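Local coordinates for protein beta-gamma-crystallin (Geodia cydonium, PDB 4IAU) that is of uncharacterised function but binds calcium and belongs to the beta/gamma-crystallin family, built from Greek key strand motifs, at residues A4-V9 and G37-Y42. Numbering follows the deposited sequence. Where two conformers were deposited one is given.
Sequences AKVTLV and GMWIFY
Just before strands 5-9 and 38-42 the backbones lie close, A4 CA 4.6 Å from G37 CA, and they diverge to 7.8 Å between V6 CA and W39 CA, with strand directions 46° apart and no hydrogen bond between them. The two strands meet through side chains: the CB atoms of A4, V6 and L8 point toward 37-42, those of W39 and F41 toward 4-9. V6 packs on the face of W39, its CG1 3.5 Å from the centroid of the six-membered indole ring and 3° off its normal, a CH-pi contact. CG1 lies between the backbone N and the carbonyl carbon (chi1 61°), which leaves CG2, anti to that N, to meet the edge of the F41 ring, 4.0 Å from CZ. Each strand belongs to a different antiparallel sheet, 5-9 beside 15-18 and 31-36, 38-42 between 57-61 and 75-78; packed face to face, these sheets form the wedge-shaped Greek key sandwich of the crystallin fold, and this contact lies in its interior. At the narrow end A4 CB packs 3.8 Å from W39 CZ2, and K5 N lies near the indole plane, 3.5 Å from W39 NE1; as both nitrogens are donors, this is no bond, and NE1 instead donates to K36 O, which probably restricts the ring's rotation. A leucine in place of W39 would probably leave K36 O without this donor and V6 CG1 without its aromatic face, opening a gap beside A4 and P78. Farther along, L8 CD2 meets F41 CE2 obliquely at 4.0 Å, while I58 and L60 pack against F41 from strand 57-61.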
loop_
_atom_site.group_PDB
_atom_site.type_symbol
_atom_site.label_atom_id
_atom_site.label_comp_id
_atom_site.label_asym_id
_atom_site.label_seq_id
_atom_site.Cartn_x
_atom_site.Cartn_y
_atom_site.Cartn_z
ATOM N N ALA A 4 -3.502 13.539 -1.356
ATOM C CA ALA A 4 -2.545 12.799 -2.201
ATOM C C ALA A 4 -2.817 13.189 -3.643
ATOM O O ALA A 4 -3.970 13.380 -4.031
ATOM C CB ALA A 4 -2.705 11.309 -1.992
ATOM N N LYS A 5 -1.742 13.278 -4.444
ATOM C CA LYS A 5 -1.897 13.716 -5.822
ATOM C C LYS A 5 -0.758 13.166 -6.659
ATOM O O LYS A 5 0.406 13.197 -6.227
ATOM C CB LYS A 5 -1.990 15.235 -5.889
ATOM C CG LYS A 5 -2.536 15.772 -7.181
ATOM C CD LYS A 5 -2.697 17.305 -7.113
ATOM C CE LYS A 5 -3.311 17.808 -8.404
ATOM N NZ LYS A 5 -3.421 19.315 -8.293
ATOM N N VAL A 6 -1.075 12.702 -7.847
ATOM C CA VAL A 6 -0.091 12.215 -8.795
ATOM C C VAL A 6 -0.476 12.685 -10.200
ATOM O O VAL A 6 -1.630 12.676 -10.563
ATOM C CB VAL A 6 0.083 10.681 -8.706
ATOM C CG1 VAL A 6 -1.221 9.946 -9.034
ATOM C CG2 VAL A 6 1.213 10.202 -9.598
ATOM N N THR A 7 0.545 13.049 -10.965
ATOM C CA THR A 7 0.403 13.343 -12.364
ATOM C C THR A 7 0.937 12.156 -13.174
ATOM O O THR A 7 2.026 11.650 -12.904
ATOM C CB THR A 7 1.230 14.579 -12.759
ATOM O OG1 THR A 7 0.730 15.718 -12.062
ATOM C CG2 THR A 7 1.195 14.841 -14.281
ATOM N N LEU A 8 0.153 11.723 -14.158
ATOM C CA LEU A 8 0.520 10.658 -15.060
ATOM C C LEU A 8 0.427 11.173 -16.480
ATOM O O LEU A 8 -0.442 11.960 -16.829
ATOM C CB LEU A 8 -0.383 9.420 -14.905
ATOM C CG LEU A 8 -0.262 8.705 -13.546
ATOM C CD1 LEU A 8 -1.346 7.685 -13.387
ATOM C CD2 LEU A 8 1.086 8.098 -13.419
ATOM N N VAL A 9 1.393 10.756 -17.314
ATOM C CA VAL A 9 1.511 11.235 -18.687
ATOM C C VAL A 9 1.626 10.039 -19.626
ATOM O O VAL A 9 2.357 9.080 -19.373
ATOM C CB VAL A 9 2.729 12.167 -18.839
ATOM C CG1 VAL A 9 2.730 12.805 -20.222
ATOM C CG2 VAL A 9 2.772 13.228 -17.772
ATOM N N GLY A 37 1.975 13.011 -1.285
ATOM C CA GLY A 37 1.685 11.727 -0.670
ATOM C C GLY A 37 2.610 10.630 -1.174
ATOM O O GLY A 37 3.762 10.853 -1.542
HETATM N N MSE A 38 2.103 9.395 -1.128
HETATM C CA MSE A 38 2.822 8.205 -1.536
HETATM C C MSE A 38 1.837 7.327 -2.311
HETATM O O MSE A 38 0.699 7.170 -1.867
HETATM C CB MSE A 38 3.346 7.433 -0.335
HETATM C CG MSE A 38 4.415 8.158 0.421
HETATM SE SE MSE A 38 5.138 7.014 1.841
HETATM C CE MSE A 38 4.375 5.362 1.228
ATOM N N TRP A 39 2.267 6.784 -3.435
ATOM C CA TRP A 39 1.398 6.030 -4.282
ATOM C C TRP A 39 2.014 4.679 -4.647
ATOM O O TRP A 39 3.220 4.559 -4.765
ATOM C CB TRP A 39 1.091 6.795 -5.585
ATOM C CG TRP A 39 0.257 8.018 -5.379
ATOM C CD1 TRP A 39 0.642 9.191 -4.794
ATOM C CD2 TRP A 39 -1.113 8.179 -5.729
ATOM N NE1 TRP A 39 -0.411 10.085 -4.778
ATOM C CE2 TRP A 39 -1.496 9.489 -5.355
ATOM C CE3 TRP A 39 -2.064 7.357 -6.383
ATOM C CZ2 TRP A 39 -2.798 9.980 -5.582
ATOM C CZ3 TRP A 39 -3.353 7.835 -6.604
ATOM C CH2 TRP A 39 -3.696 9.144 -6.194
ATOM N N ILE A 40 1.159 3.701 -4.907
ATOM C CA ILE A 40 1.596 2.396 -5.370
ATOM C C ILE A 40 0.897 2.138 -6.688
ATOM O O ILE A 40 -0.310 2.377 -6.844
ATOM C CB ILE A 40 1.295 1.249 -4.368
ATOM C CG1 ILE A 40 1.639 1.656 -2.953
ATOM C CG2 ILE A 40 2.054 -0.006 -4.792
ATOM C CD1 ILE A 40 1.257 0.715 -1.873
ATOM N N PHE A 41 1.672 1.652 -7.652
ATOM C CA PHE A 41 1.258 1.340 -9.011
ATOM C C PHE A 41 1.387 -0.150 -9.238
ATOM O O PHE A 41 2.354 -0.763 -8.764
ATOM C CB PHE A 41 2.070 2.120 -10.048
ATOM C CG PHE A 41 2.014 3.626 -9.786
ATOM C CD1 PHE A 41 2.882 4.167 -8.830
ATOM C CD2 PHE A 41 1.096 4.431 -10.455
ATOM C CE1 PHE A 41 2.731 5.517 -8.537
ATOM C CE2 PHE A 41 0.953 5.759 -10.118
ATOM C CZ PHE A 41 1.769 6.272 -9.143
ATOM N N TYR A 42 0.436 -0.727 -10.000
ATOM C CA TYR A 42 0.365 -2.156 -10.162
ATOM C C TYR A 42 0.174 -2.509 -11.632
ATOM O O TYR A 42 -0.563 -1.842 -12.354
ATOM C CB TYR A 42 -0.821 -2.727 -9.377
ATOM C CG TYR A 42 -0.815 -2.362 -7.911
ATOM C CD1 TYR A 42 -1.356 -1.170 -7.471
ATOM C CD2 TYR A 42 -0.253 -3.201 -6.954
ATOM C CE1 TYR A 42 -1.339 -0.810 -6.142
ATOM C CE2 TYR A 42 -0.251 -2.880 -5.597
ATOM C CZ TYR A 42 -0.820 -1.674 -5.185
ATOM O OH TYR A 42 -0.881 -1.299 -3.876
#